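Local coordinates for protein argonaute (Methanocaldococcus jannaschii, PDB 5G5S) that cleaves single-stranded DNA under the direction of short DNA guides and may defend the cell against invading genetic elements, at residues A[168-173]-A[179-184]; A[241-244]-A[249-252]. One frame throughout, in Å; residues are numbered along the deposited sequence.

Contact 1 of 2, residues A[168-173]-A[179-184]; sequences WDFVNR and EEYVGK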
ATOM      1  N   TRP A 168      17.651 -14.628   7.705  1.00 76.05           N
ATOM      2  CA  TRP A 168      18.966 -14.739   7.044  1.00 77.16           C
ATOM      3  C   TRP A 168      19.146 -15.992   6.171  1.00 80.07           C
ATOM      4  O   TRP A 168      19.616 -15.862   5.034  1.00 79.28           O
ATOM      5  CB  TRP A 168      20.130 -14.538   8.031  1.00 78.90           C
ATOM      6  CG  TRP A 168      21.512 -14.489   7.422  1.00 82.17           C
ATOM      7  CD1 TRP A 168      22.603 -15.210   7.817  1.00 86.72           C
ATOM      8  CD2 TRP A 168      21.948 -13.680   6.313  1.00 82.87           C
ATOM      9  NE1 TRP A 168      23.692 -14.890   7.038  1.00 88.11           N
ATOM     10  CE2 TRP A 168      23.319 -13.953   6.109  1.00 89.00           C
ATOM     11  CE3 TRP A 168      21.315 -12.738   5.479  1.00 83.43           C
ATOM     12  CZ2 TRP A 168      24.071 -13.315   5.107  1.00 89.92           C
ATOM     13  CZ3 TRP A 168      22.048 -12.143   4.460  1.00 86.10           C
ATOM     14  CH2 TRP A 168      23.413 -12.418   4.294  1.00 88.74           C
ATOM     15  N   ASP A 169      18.775 -17.192   6.682  1.00 76.17           N
ATOM     16  CA  ASP A 169      18.876 -18.442   5.907  1.00 76.47           C
ATOM     17  C   ASP A 169      17.840 -18.455   4.809  1.00 81.01           C
ATOM     18  O   ASP A 169      18.103 -18.975   3.720  1.00 81.32           O
ATOM     19  CB  ASP A 169      18.683 -19.698   6.784  1.00 78.88           C
ATOM     20  CG  ASP A 169      19.939 -20.258   7.435  1.00 93.11           C
ATOM     21  OD1 ASP A 169      20.836 -19.454   7.795  1.00 93.97           O
ATOM     22  OD2 ASP A 169      19.973 -21.484   7.702  1.00103.90           O
ATOM     23  N   PHE A 170      16.655 -17.875   5.094  1.00 76.62           N
ATOM     24  CA  PHE A 170      15.555 -17.795   4.151  1.00 74.52           C
ATOM     25  C   PHE A 170      15.974 -17.029   2.901  1.00 79.48           C
ATOM     26  O   PHE A 170      15.678 -17.473   1.785  1.00 78.67           O
ATOM     27  CB  PHE A 170      14.308 -17.189   4.824  1.00 75.52           C
ATOM     28  CG  PHE A 170      13.108 -17.133   3.918  1.00 76.32           C
ATOM     29  CD1 PHE A 170      12.335 -18.267   3.691  1.00 79.12           C
ATOM     30  CD2 PHE A 170      12.788 -15.969   3.234  1.00 77.80           C
ATOM     31  CE1 PHE A 170      11.239 -18.224   2.825  1.00 79.69           C
ATOM     32  CE2 PHE A 170      11.701 -15.932   2.364  1.00 80.67           C
ATOM     33  CZ  PHE A 170      10.923 -17.054   2.177  1.00 78.63           C
ATOM     34  N   VAL A 171      16.701 -15.903   3.090  1.00 78.00           N
ATOM     35  CA  VAL A 171      17.192 -15.050   1.993  1.00 78.53           C
ATOM     36  C   VAL A 171      18.518 -15.576   1.381  1.00 84.60           C
ATOM     37  O   VAL A 171      19.298 -14.806   0.816  1.00 85.39           O
ATOM     38  CB  VAL A 171      17.193 -13.525   2.335  1.00 83.30           C
ATOM     39  CG1 VAL A 171      15.789 -13.039   2.675  1.00 82.68           C
ATOM     40  CG2 VAL A 171      18.180 -13.173   3.452  1.00 84.70           C
ATOM     41  N   ASN A 172      18.746 -16.911   1.497  1.00 82.11           N
ATOM     42  CA  ASN A 172      19.899 -17.676   1.000  1.00 83.27           C
ATOM     43  C   ASN A 172      21.251 -17.041   1.343  1.00 88.51           C
ATOM     44  O   ASN A 172      22.188 -17.092   0.546  1.00 89.07           O
ATOM     45  CB  ASN A 172      19.751 -17.971  -0.507  1.00 85.68           C
ATOM     46  CG  ASN A 172      18.653 -18.966  -0.832  1.00104.92           C
ATOM     47  OD1 ASN A 172      18.624 -20.108  -0.327  1.00 96.52           O
ATOM     48  ND2 ASN A 172      17.740 -18.559  -1.707  1.00 92.02           N
ATOM     49  N   ARG A 173      21.340 -16.448   2.550  1.00 85.92           N
ATOM     50  CA  ARG A 173      22.509 -15.749   3.071  1.00 88.24           C
ATOM     51  C   ARG A 173      23.114 -14.732   2.069  1.00 94.06           C
ATOM     52  O   ARG A 173      24.335 -14.683   1.879  1.00 97.21           O
ATOM     53  CB  ARG A 173      23.537 -16.722   3.675  1.00 90.94           C
ATOM     54  CG  ARG A 173      23.002 -17.475   4.895  1.00100.79           C
ATOM     55  CD  ARG A 173      24.095 -18.171   5.671  1.00112.08           C
ATOM     56  NE  ARG A 173      23.628 -18.618   6.984  1.00116.27           N
ATOM     57  CZ  ARG A 173      24.417 -19.099   7.941  1.00130.74           C
ATOM     58  NH1 ARG A 173      25.726 -19.205   7.742  1.00119.08           N
ATOM     59  NH2 ARG A 173      23.905 -19.473   9.105  1.00115.60           N
ATOM     60  N   GLU A 179      17.376  -6.942   1.101  1.00 84.61           N
ATOM     61  CA  GLU A 179      16.861  -5.617   0.713  1.00 87.16           C
ATOM     62  C   GLU A 179      15.481  -5.714   0.051  1.00 89.46           C
ATOM     63  O   GLU A 179      14.641  -4.846   0.266  1.00 91.37           O
ATOM     64  CB  GLU A 179      17.859  -4.866  -0.184  1.00 90.41           C
ATOM     65  CG  GLU A 179      19.205  -4.635   0.486  1.00101.10           C
ATOM     66  CD  GLU A 179      20.288  -3.926  -0.303  1.00122.16           C
ATOM     67  OE1 GLU A 179      20.229  -3.916  -1.554  1.00119.89           O
ATOM     68  OE2 GLU A 179      21.229  -3.413   0.343  1.00118.29           O
ATOM     69  N   GLU A 180      15.231  -6.805  -0.694  1.00 82.52           N
ATOM     70  CA  GLU A 180      13.950  -7.090  -1.344  1.00 80.99           C
ATOM     71  C   GLU A 180      12.816  -7.337  -0.330  1.00 85.71           C
ATOM     72  O   GLU A 180      11.651  -7.385  -0.725  1.00 85.01           O
ATOM     73  CB  GLU A 180      14.091  -8.299  -2.284  1.00 79.09           C
ATOM     74  CG  GLU A 180      14.682  -7.963  -3.641  1.00 87.93           C
ATOM     75  CD  GLU A 180      14.085  -6.757  -4.336  1.00105.46           C
ATOM     76  OE1 GLU A 180      12.847  -6.725  -4.528  1.00 94.26           O
ATOM     77  OE2 GLU A 180      14.858  -5.826  -4.662  1.00102.69           O
ATOM     78  N   TYR A 181      13.169  -7.518   0.965  1.00 83.05           N
ATOM     79  CA  TYR A 181      12.237  -7.762   2.065  1.00 82.94           C
ATOM     80  C   TYR A 181      11.872  -6.504   2.855  1.00 88.74           C
ATOM     81  O   TYR A 181      11.069  -6.579   3.785  1.00 88.72           O
ATOM     82  CB  TYR A 181      12.681  -8.968   2.932  1.00 82.80           C
ATOM     83  CG  TYR A 181      12.441 -10.278   2.211  1.00 82.54           C
ATOM     84  CD1 TYR A 181      13.338 -10.745   1.256  1.00 83.56           C
ATOM     85  CD2 TYR A 181      11.252 -10.980   2.382  1.00 82.89           C
ATOM     86  CE1 TYR A 181      13.082 -11.901   0.521  1.00 83.28           C
ATOM     87  CE2 TYR A 181      10.982 -12.138   1.654  1.00 82.60           C
ATOM     88  CZ  TYR A 181      11.906 -12.601   0.731  1.00 90.34           C
ATOM     89  OH  TYR A 181      11.647 -13.737   0.006  1.00 90.16           O
ATOM     90  N   VAL A 182      12.396  -5.333   2.426  1.00 87.67           N
ATOM     91  CA  VAL A 182      12.047  -4.036   3.012  1.00 92.30           C
ATOM     92  C   VAL A 182      10.542  -3.799   2.721  1.00 98.40           C
ATOM     93  O   VAL A 182      10.109  -3.914   1.572  1.00 97.27           O
ATOM     94  CB  VAL A 182      12.943  -2.873   2.497  1.00 98.74           C
ATOM     95  CG1 VAL A 182      12.430  -1.527   2.983  1.00103.29           C
ATOM     96  CG2 VAL A 182      14.396  -3.065   2.916  1.00 98.37           C
ATOM     97  N   GLY A 183       9.772  -3.571   3.781  1.00 97.00           N
ATOM     98  CA  GLY A 183       8.329  -3.382   3.698  1.00 98.27           C
ATOM     99  C   GLY A 183       7.540  -4.591   4.153  1.00 98.12           C
ATOM    100  O   GLY A 183       6.311  -4.531   4.250  1.00 99.24           O
ATOM    101  N   LYS A 184       8.245  -5.701   4.426  1.00 90.36           N
ATOM    102  CA  LYS A 184       7.642  -6.937   4.909  1.00 86.81           C
ATOM    103  C   LYS A 184       7.568  -6.908   6.441  1.00 89.32           C
ATOM    104  O   LYS A 184       8.309  -6.158   7.094  1.00 89.51           O
ATOM    105  CB  LYS A 184       8.429  -8.164   4.410  1.00 85.59           C
TER

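Contact 2 of 2, residues A[241-244]-A[249-252]; sequences MYCE and PFAP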
ATOM      1  N   MET A 241      20.932  -5.325  10.106  1.00101.62           N
ATOM      2  CA  MET A 241      19.613  -4.815   9.741  1.00100.61           C
ATOM      3  C   MET A 241      19.142  -3.754  10.742  1.00105.14           C
ATOM      4  O   MET A 241      19.607  -3.723  11.882  1.00106.50           O
ATOM      5  CB  MET A 241      18.626  -5.994   9.687  1.00 99.47           C
ATOM      6  CG  MET A 241      17.263  -5.655   9.130  1.00102.40           C
ATOM      7  SD  MET A 241      16.251  -7.139   9.062  1.00103.02           S
ATOM      8  CE  MET A 241      16.067  -7.263   7.370  1.00 99.85           C
ATOM      9  N   TYR A 242      18.236  -2.879  10.303  1.00101.38           N
ATOM     10  CA  TYR A 242      17.616  -1.849  11.131  1.00103.67           C
ATOM     11  C   TYR A 242      16.120  -1.848  10.859  1.00104.47           C
ATOM     12  O   TYR A 242      15.702  -2.305   9.799  1.00101.95           O
ATOM     13  CB  TYR A 242      18.268  -0.468  10.892  1.00110.16           C
ATOM     14  CG  TYR A 242      19.591  -0.315  11.615  1.00114.38           C
ATOM     15  CD1 TYR A 242      20.783  -0.723  11.023  1.00116.41           C
ATOM     16  CD2 TYR A 242      19.646   0.195  12.909  1.00117.92           C
ATOM     17  CE1 TYR A 242      21.998  -0.623  11.699  1.00120.39           C
ATOM     18  CE2 TYR A 242      20.855   0.305  13.593  1.00121.70           C
ATOM     19  CZ  TYR A 242      22.030  -0.106  12.985  1.00130.80           C
ATOM     20  OH  TYR A 242      23.226   0.008  13.656  1.00136.91           O
ATOM     21  N   CYS A 243      15.309  -1.395  11.821  1.00102.08           N
ATOM     22  CA  CYS A 243      13.853  -1.386  11.651  1.00101.50           C
ATOM     23  C   CYS A 243      13.200  -0.027  11.880  1.00108.94           C
ATOM     24  O   CYS A 243      13.863   0.905  12.337  1.00112.26           O
ATOM     25  CB  CYS A 243      13.195  -2.486  12.480  1.00 98.86           C
ATOM     26  SG  CYS A 243      13.545  -4.164  11.891  1.00 97.90           S
ATOM     27  N   GLU A 244      11.898   0.076  11.546  1.00105.16           N
ATOM     28  CA  GLU A 244      11.095   1.298  11.644  1.00109.67           C
ATOM     29  C   GLU A 244      10.879   1.869  13.062  1.00117.07           C
ATOM     30  O   GLU A 244      11.173   3.046  13.282  1.00122.22           O
ATOM     31  CB  GLU A 244       9.754   1.120  10.913  1.00110.45           C
ATOM     32  N   PRO A 249      20.006  -2.121  16.583  1.00111.38           N
ATOM     33  CA  PRO A 249      20.342  -2.930  15.398  1.00107.50           C
ATOM     34  C   PRO A 249      19.759  -4.344  15.460  1.00106.11           C
ATOM     35  O   PRO A 249      19.714  -4.969  16.527  1.00105.02           O
ATOM     36  CB  PRO A 249      21.880  -2.949  15.394  1.00112.00           C
ATOM     37  CG  PRO A 249      22.323  -2.167  16.620  1.00121.49           C
ATOM     38  CD  PRO A 249      21.140  -2.085  17.528  1.00116.73           C
ATOM     39  N   PHE A 250      19.330  -4.849  14.293  1.00 99.29           N
ATOM     40  CA  PHE A 250      18.719  -6.172  14.126  1.00 94.85           C
ATOM     41  C   PHE A 250      19.654  -7.143  13.402  1.00 97.56           C
ATOM     42  O   PHE A 250      20.439  -6.727  12.546  1.00 98.89           O
ATOM     43  CB  PHE A 250      17.401  -6.031  13.351  1.00 93.77           C
ATOM     44  CG  PHE A 250      16.261  -5.431  14.139  1.00 95.48           C
ATOM     45  CD1 PHE A 250      16.320  -4.118  14.591  1.00101.49           C
ATOM     46  CD2 PHE A 250      15.115  -6.171  14.405  1.00 95.70           C
ATOM     47  CE1 PHE A 250      15.265  -3.564  15.315  1.00104.08           C
ATOM     48  CE2 PHE A 250      14.055  -5.614  15.125  1.00 99.80           C
ATOM     49  CZ  PHE A 250      14.133  -4.310  15.565  1.00101.49           C
ATOM     50  N   ALA A 251      19.573  -8.432  13.750  1.00 92.02           N
ATOM     51  CA  ALA A 251      20.361  -9.488  13.114  1.00 91.08           C
ATOM     52  C   ALA A 251      19.374 -10.409  12.358  1.00 91.59           C
ATOM     53  O   ALA A 251      18.598 -11.110  13.017  1.00 89.53           O
ATOM     54  CB  ALA A 251      21.146 -10.266  14.160  1.00 93.91           C
ATOM     55  N   PRO A 252      19.336 -10.368  10.988  1.00 86.54           N
ATOM     56  CA  PRO A 252      18.360 -11.184  10.232  1.00 83.39           C
ATOM     57  C   PRO A 252      18.209 -12.658  10.615  1.00 83.97           C
ATOM     58  O   PRO A 252      17.122 -13.205  10.451  1.00 81.76           O
ATOM     59  CB  PRO A 252      18.772 -10.984   8.768  1.00 85.55           C
ATOM     60  CG  PRO A 252      20.132 -10.364   8.816  1.00 92.20           C
ATOM     61  CD  PRO A 252      20.147  -9.551  10.064  1.00 88.92           C
TER

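Contact 1 of 2, residues A[168-173]-A[179-184]
Tyr181 lays its ring against Val171 and Phe170 at the end of helix 167-170; the backbones stay well apart, Val171 CA and Tyr181 CA being 8.8 Å from each other. The chain of Tyr181 can be traced outward. Its CB still stands 5.1 Å from CG1 of Val171. With chi1 at -74°, CG lies anti to the carbonyl carbon, which carries the ring toward the helix end. Tyr181 CD1 and CE1 then both lie 3.6 Å from Val171 CG1. On the other side of the ring, Tyr181 CE2 is 3.9 Å from Phe170 CE2, and CZ comes within 3.7 Å of the same Phe170 CE2. At the tip, the hydroxyl OH of Tyr181 sits 3.2 Å from Phe170 CE2, at the edge of the phenylalanine ring and near its plane, where a polarised C-H could give a weak electrostatic attraction. The rings of Phe170 and Tyr181 form an oblique pair, their planes at 83° and their centroids 5.9 Å apart.

The helix itself ends in a Schellman motif: Arg173 N bonds to Trp168 O at 3.1 Å, Asn172 is the C' residue with positive phi, and the inner bond from Asn172 N to Asp169 O is weak. Across from it, a type I turn at Glu179-Val182 presents Tyr181. The tyrosine also touches Leu257 of strand 255-260 and Asp442 of helix 442-452, while Glu179 makes a salt bridge to Lys449. The contact therefore joins a short PAZ helix to the loop entering strand 185-188, on the side of the PAZ domain that meets the Mid domain.

Contact 2 of 2, residues A[241-244]-A[249-252]
Cys243 sets its sulfur squarely on the Phe250 ring, a sulfur-aromatic contact at the margin of the antiparallel PAZ sheet. There the short strand 242-243 pairs with strand 194-200, and residues 249-252 join it through a single bridge, Met241 with Phe250. SG of Cys243 lies 3.5 Å from the centroid of the Phe250 ring and only 8° off its normal. Both side-chain atoms of the cysteine thus lie over one face of the ring, SG at its centre and CB toward CE1 and CZ, with Cys243 CB 3.7 Å from Phe250 CZ.

A second fit joins Tyr242 to Pro249. The two side chains lie side by side and point the same way, the proline CA sitting over one face of the tyrosine ring, 27° off its normal, while Pro249 CB reaches to 3.7 Å from Tyr242 OH. Met241 CB rests against both Phe250 CB and Pro252 CD, 3.9 Å from each.

The bridge is an antiparallel hydrogen-bonded pair. Its Met241 N to Phe250 O bond is weak, whereas Phe250 N donates to Met241 O at 2.7 Å with an N-H...O angle of 164°.

In the fold
Contacts 1 and 2 follow one another along the chain, yet their centres lie only about 11 Å apart in the PAZ domain. A probable hydrogen bond ties them: Trp168 N lies 3.1 Å from Pro252 O. Leu178 of helix 175-179 is a shared neighbour, touched by Val171 of contact 1 and by Met241 and Pro252 of contact 2. Their relation to the guide differs. The Phe250 side chain is about 4 Å from that of Tyr196, which interacts with the 3'-end of the guide, whereas the Tyr181 side chain is about 12 Å from it. Contact 2 thus borders the 3'-end site, and contact 1 faces the Mid domain, from which PAZ separates when guide binds.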